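Local coordinates for protein TarM (Staphylococcus aureus subsp. aureus 21178, PDB 4X7R) that is a GT-B fold glycosyltransferase of group 1 that binds uridine-5'-diphosphate and a glycan, at residues H309-F315 / I414-P418; N435-Y439 / E465-A470. The protein carries 1 engineered substitution. One frame throughout, in Å; residues are numbered along the deposited sequence.

In the fold
Both contacts belong to the domain built on the parallel sheet that contains strands 419-422 and 438-441, within the group 1 glycosyltransferase part of the chain. Interaction 1 closes first along the chain and interaction 2 follows it; their centres are about 12 Å apart. They touch directly: P418 CB lies 3.7 Å from F466 CB, and K416 CB is 3.6 Å from G467 O, so helix 460-477 is shared between them. Interaction 1 stands back from the ligand pocket, with the H309 side chain about 9 Å from UDP and that of I414 about 12 Å from (2S)-2,3-dihydroxypropyl 2-acetamido-2-deoxy-alpha-D-glucopyranoside. Interaction 2 packs the turn leading into edge strand 438-441, and the start of that strand, against the helix.

Interaction 1: residues H309-F315 / I414-P418; sequences HNAPKHF and ISKRP
H309 lays one face of its imidazole over the CG2 methyl of I414, a CH-pi contact 4.1 Å from the ring centroid. With chi1 at 47°, CG sits between the backbone N and the carbonyl carbon, and H309 ND1 can turn back to N310 O (2.7 Å), which fixes the ring's rotation. S415 OG lies at the edge of the imidazole, 3.3 Å from H309 CE1. Further along, P312 rests CD on S415 O and sets CG over a face of the R417 guanidinium. Bent at chi2 (-41°), the arginine brings R417 NH2 to H314 O in the carbonyl plane (3.0 Å, 152° at the hydrogen), while its NE and NH2 also bond L390 O and E391 O. F315 crosses K416 at about a right angle, F315 CE1 3.7 Å from K416 CB, and the extended lysine runs on so that its CE meets A311 CB. K416 has positive phi as the C-prime residue of the Schellman motif ending helix 407-414. The 309-315 loop thus covers the turn between that helix and strand 419-422, flanked by helix 386-391 and by helix 460-477, whose R471 bonds H309 O and I414 O.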
loop_
_atom_site.group_PDB
_atom_site.type_symbol
_atom_site.label_atom_id
_atom_site.label_comp_id
_atom_site.label_asym_id
_atom_site.label_seq_id
_atom_site.Cartn_x
_atom_site.Cartn_y
_atom_site.Cartn_z
ATOM N N HIS A 309 18.681 -0.344 -12.749
ATOM C CA HIS A 309 18.894 -1.583 -13.486
ATOM C C HIS A 309 19.494 -1.161 -14.835
ATOM O O HIS A 309 19.996 -0.041 -14.953
ATOM C CB HIS A 309 17.553 -2.330 -13.652
ATOM C CG HIS A 309 16.446 -1.437 -14.110
ATOM N ND1 HIS A 309 16.373 -1.053 -15.441
ATOM C CD2 HIS A 309 15.452 -0.829 -13.437
ATOM C CE1 HIS A 309 15.338 -0.244 -15.537
ATOM N NE2 HIS A 309 14.747 -0.084 -14.370
ATOM N N ASN A 310 19.454 -2.040 -15.840
ATOM C CA ASN A 310 19.950 -1.722 -17.177
ATOM C C ASN A 310 18.873 -0.957 -17.940
ATOM O O ASN A 310 17.688 -1.209 -17.746
ATOM C CB ASN A 310 20.306 -2.995 -17.917
ATOM C CG ASN A 310 21.663 -3.512 -17.552
ATOM O OD1 ASN A 310 21.840 -4.199 -16.539
ATOM N ND2 ASN A 310 22.651 -3.177 -18.369
ATOM N N ALA A 311 19.262 -0.016 -18.794
ATOM C CA ALA A 311 18.272 0.717 -19.586
ATOM C C ALA A 311 17.789 -0.195 -20.732
ATOM O O ALA A 311 18.582 -1.032 -21.188
ATOM C CB ALA A 311 18.891 1.984 -20.154
ATOM N N PRO A 312 16.516 -0.082 -21.205
ATOM C CA PRO A 312 16.082 -0.919 -22.338
ATOM C C PRO A 312 17.012 -0.665 -23.513
ATOM O O PRO A 312 17.300 0.498 -23.817
ATOM C CB PRO A 312 14.668 -0.417 -22.645
ATOM C CG PRO A 312 14.234 0.295 -21.434
ATOM C CD PRO A 312 15.452 0.853 -20.793
ATOM N N LYS A 313 17.544 -1.752 -24.113
ATOM C CA LYS A 313 18.504 -1.694 -25.222
ATOM C C LYS A 313 18.040 -0.846 -26.409
ATOM O O LYS A 313 18.874 -0.245 -27.082
ATOM C CB LYS A 313 18.979 -3.104 -25.645
ATOM C CG LYS A 313 17.875 -4.074 -26.064
ATOM C CD LYS A 313 18.346 -5.521 -25.945
ATOM C CE LYS A 313 17.657 -6.452 -26.917
ATOM N NZ LYS A 313 18.245 -6.371 -28.283
ATOM N N HIS A 314 16.707 -0.756 -26.622
ATOM C CA HIS A 314 16.100 0.018 -27.702
ATOM C C HIS A 314 15.141 1.103 -27.227
ATOM O O HIS A 314 14.403 0.917 -26.259
ATOM C CB HIS A 314 15.387 -0.900 -28.712
ATOM C CG HIS A 314 16.316 -1.668 -29.597
ATOM N ND1 HIS A 314 16.433 -3.043 -29.498
ATOM C CD2 HIS A 314 17.147 -1.227 -30.570
ATOM C CE1 HIS A 314 17.320 -3.394 -30.414
ATOM N NE2 HIS A 314 17.781 -2.333 -31.080
ATOM N N PHE A 315 15.146 2.229 -27.949
ATOM C CA PHE A 315 14.260 3.358 -27.728
ATOM C C PHE A 315 12.968 3.120 -28.495
ATOM O O PHE A 315 13.001 2.642 -29.636
ATOM C CB PHE A 315 14.902 4.663 -28.219
ATOM C CG PHE A 315 15.855 5.318 -27.248
ATOM C CD1 PHE A 315 15.381 5.946 -26.098
ATOM C CD2 PHE A 315 17.221 5.351 -27.506
ATOM C CE1 PHE A 315 16.260 6.569 -25.210
ATOM C CE2 PHE A 315 18.100 5.976 -26.618
ATOM C CZ PHE A 315 17.613 6.589 -25.480
ATOM N N ILE A 414 14.997 6.330 -15.288
ATOM C CA ILE A 414 15.996 5.240 -15.233
ATOM C C ILE A 414 15.935 4.406 -16.544
ATOM O O ILE A 414 16.978 4.071 -17.102
ATOM C CB ILE A 414 15.859 4.377 -13.954
ATOM C CG1 ILE A 414 16.125 5.226 -12.704
ATOM C CG2 ILE A 414 16.789 3.143 -13.977
ATOM C CD1 ILE A 414 15.492 4.697 -11.490
ATOM N N SER A 415 14.718 4.168 -17.080
ATOM C CA SER A 415 14.547 3.439 -18.340
ATOM C C SER A 415 14.692 4.342 -19.569
ATOM O O SER A 415 14.245 3.965 -20.650
ATOM C CB SER A 415 13.222 2.687 -18.350
ATOM O OG SER A 415 13.325 1.550 -17.511
ATOM N N LYS A 416 15.329 5.532 -19.409
ATOM C CA LYS A 416 15.559 6.528 -20.479
ATOM C C LYS A 416 14.256 7.008 -21.157
ATOM O O LYS A 416 14.247 7.317 -22.354
ATOM C CB LYS A 416 16.581 6.024 -21.520
ATOM C CG LYS A 416 17.980 5.757 -20.994
ATOM C CD LYS A 416 18.872 5.289 -22.134
ATOM C CE LYS A 416 20.299 5.074 -21.704
ATOM N NZ LYS A 416 21.116 4.429 -22.773
ATOM N N ARG A 417 13.153 7.051 -20.383
ATOM C CA ARG A 417 11.834 7.501 -20.842
ATOM C C ARG A 417 11.605 8.884 -20.229
ATOM O O ARG A 417 11.466 8.999 -19.013
ATOM C CB ARG A 417 10.704 6.493 -20.457
ATOM C CG ARG A 417 10.921 5.041 -20.951
ATOM C CD ARG A 417 11.483 4.981 -22.362
ATOM N NE ARG A 417 11.547 3.641 -22.943
ATOM C CZ ARG A 417 12.619 3.137 -23.555
ATOM N NH1 ARG A 417 13.754 3.821 -23.593
ATOM N NH2 ARG A 417 12.568 1.936 -24.112
ATOM N N PRO A 418 11.702 9.963 -21.023
ATOM C CA PRO A 418 11.557 11.308 -20.429
ATOM C C PRO A 418 10.162 11.575 -19.890
ATOM O O PRO A 418 9.183 11.004 -20.372
ATOM C CB PRO A 418 11.948 12.260 -21.569
ATOM C CG PRO A 418 11.717 11.481 -22.828
ATOM C CD PRO A 418 11.918 10.026 -22.490
HETATM O O HOH W 1 12.967 1.648 -14.132
#

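Interaction 2: residues N435-Y439 / E465-A470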
loop_
_atom_site.group_PDB
_atom_site.type_symbol
_atom_site.label_atom_id
_atom_site.label_comp_id
_atom_site.label_asym_id
_atom_site.label_seq_id
_atom_site.Cartn_x
_atom_site.Cartn_y
_atom_site.Cartn_z
ATOM N N ASN A 435 13.630 21.113 -20.419
ATOM C CA ASN A 435 14.183 21.216 -21.766
ATOM C C ASN A 435 15.591 20.580 -21.891
ATOM O O ASN A 435 16.287 20.811 -22.878
ATOM C CB ASN A 435 14.122 22.676 -22.252
ATOM C CG ASN A 435 14.166 22.872 -23.737
ATOM O OD1 ASN A 435 13.638 22.074 -24.523
ATOM N ND2 ASN A 435 14.788 23.966 -24.139
ATOM N N LYS A 436 15.981 19.730 -20.919
ATOM C CA LYS A 436 17.272 19.034 -20.938
ATOM C C LYS A 436 17.077 17.518 -20.786
ATOM O O LYS A 436 17.654 16.755 -21.551
ATOM C CB LYS A 436 18.238 19.608 -19.884
ATOM C CG LYS A 436 19.584 18.887 -19.830
ATOM C CD LYS A 436 20.563 19.539 -18.873
ATOM C CE LYS A 436 21.841 18.746 -18.751
ATOM N NZ LYS A 436 22.769 19.367 -17.769
ATOM N N ASN A 437 16.229 17.080 -19.836
ATOM C CA ASN A 437 15.969 15.652 -19.642
ATOM C C ASN A 437 14.463 15.328 -19.585
ATOM O O ASN A 437 14.067 14.191 -19.332
ATOM C CB ASN A 437 16.737 15.147 -18.417
ATOM C CG ASN A 437 16.234 15.632 -17.083
ATOM O OD1 ASN A 437 15.068 15.991 -16.921
ATOM N ND2 ASN A 437 17.072 15.531 -16.063
ATOM N N GLY A 438 13.654 16.353 -19.844
ATOM C CA GLY A 438 12.195 16.306 -19.829
ATOM C C GLY A 438 11.609 17.703 -19.737
ATOM O O GLY A 438 12.317 18.700 -19.947
ATOM N N TYR A 439 10.307 17.784 -19.405
ATOM C CA TYR A 439 9.621 19.067 -19.281
ATOM C C TYR A 439 8.846 19.199 -17.985
ATOM O O TYR A 439 8.145 18.258 -17.574
ATOM C CB TYR A 439 8.681 19.321 -20.476
ATOM C CG TYR A 439 9.373 19.514 -21.810
ATOM C CD1 TYR A 439 10.184 20.623 -22.047
ATOM C CD2 TYR A 439 9.146 18.637 -22.868
ATOM C CE1 TYR A 439 10.804 20.818 -23.284
ATOM C CE2 TYR A 439 9.735 18.840 -24.120
ATOM C CZ TYR A 439 10.577 19.920 -24.317
ATOM O OH TYR A 439 11.175 20.093 -25.544
ATOM N N GLU A 465 17.596 11.787 -26.561
ATOM C CA GLU A 465 18.547 12.706 -25.925
ATOM C C GLU A 465 18.095 13.011 -24.501
ATOM O O GLU A 465 18.911 12.973 -23.571
ATOM C CB GLU A 465 18.613 13.991 -26.746
ATOM C CG GLU A 465 19.495 15.115 -26.227
ATOM C CD GLU A 465 19.373 16.364 -27.086
ATOM O OE1 GLU A 465 19.699 16.289 -28.295
ATOM O OE2 GLU A 465 18.906 17.404 -26.565
ATOM N N PHE A 466 16.788 13.339 -24.345
ATOM C CA PHE A 466 16.161 13.673 -23.064
ATOM C C PHE A 466 16.242 12.479 -22.132
ATOM O O PHE A 466 16.720 12.630 -21.007
ATOM C CB PHE A 466 14.705 14.143 -23.263
ATOM C CG PHE A 466 14.491 15.622 -23.519
ATOM C CD1 PHE A 466 15.510 16.414 -24.041
ATOM C CD2 PHE A 466 13.254 16.208 -23.288
ATOM C CE1 PHE A 466 15.304 17.776 -24.286
ATOM C CE2 PHE A 466 13.044 17.564 -23.553
ATOM C CZ PHE A 466 14.068 18.336 -24.061
ATOM N N GLY A 467 15.869 11.304 -22.645
ATOM C CA GLY A 467 15.896 10.045 -21.907
ATOM C C GLY A 467 17.273 9.666 -21.405
ATOM O O GLY A 467 17.431 9.283 -20.243
ATOM N N SER A 468 18.286 9.809 -22.280
ATOM C CA SER A 468 19.695 9.519 -21.977
ATOM C C SER A 468 20.198 10.417 -20.825
ATOM O O SER A 468 20.785 9.909 -19.875
ATOM C CB SER A 468 20.558 9.685 -23.234
ATOM O OG SER A 468 20.743 8.464 -23.943
ATOM N N LYS A 469 19.920 11.738 -20.895
ATOM C CA LYS A 469 20.280 12.711 -19.861
ATOM C C LYS A 469 19.504 12.418 -18.555
ATOM O O LYS A 469 20.053 12.602 -17.467
ATOM C CB LYS A 469 19.986 14.142 -20.345
ATOM C CG LYS A 469 20.992 14.699 -21.352
ATOM C CD LYS A 469 22.117 15.453 -20.640
ATOM C CE LYS A 469 23.419 15.421 -21.407
ATOM N NZ LYS A 469 24.583 15.750 -20.537
ATOM N N ALA A 470 18.237 11.936 -18.674
ATOM C CA ALA A 470 17.365 11.593 -17.540
ATOM C C ALA A 470 17.960 10.511 -16.648
ATOM O O ALA A 470 18.034 10.718 -15.435
ATOM C CB ALA A 470 15.975 11.198 -18.021
#
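F466 turns the edge of its ring to the face of Y439 in a T-shaped pair, planes at 68° and centroids 5.2 Å apart. Within this pair F466 CE2 comes nearest, 3.5 Å from Y439 CZ. One face of F466 lies against the backbone of the turn, over K436 C and N437 N, and CD1 comes within 3.3 Å of K436 O. The N435 amide stands almost perpendicular to the phenyl ring (85°), with OD1 at its edge; Y439 OH gives this oxygen a weak hydrogen bond. N437 faces the helix backbone: its CA makes a CA-H...O contact with F466 O (3.4 Å), and CB packs on A470 N and A470 CB. The N437 amide bonds E433 N and F431 O. K436, extended, runs obliquely across K469, K436 CE 3.8 Å from K469 CD. K436 NZ and K469 NZ lie 4.9 Å apart, but each has a long, weak ion pair with an acid, E433 and E472 respectively. The turn leading into strand 438-441, outermost in its parallel sheet, thus packs on helix 460-477, with L456 of helix 446-457 touching both F466 and Y439. Cohesion is mainly aromatic and van der Waals, polar bonding falling largely to each segment's own surroundings.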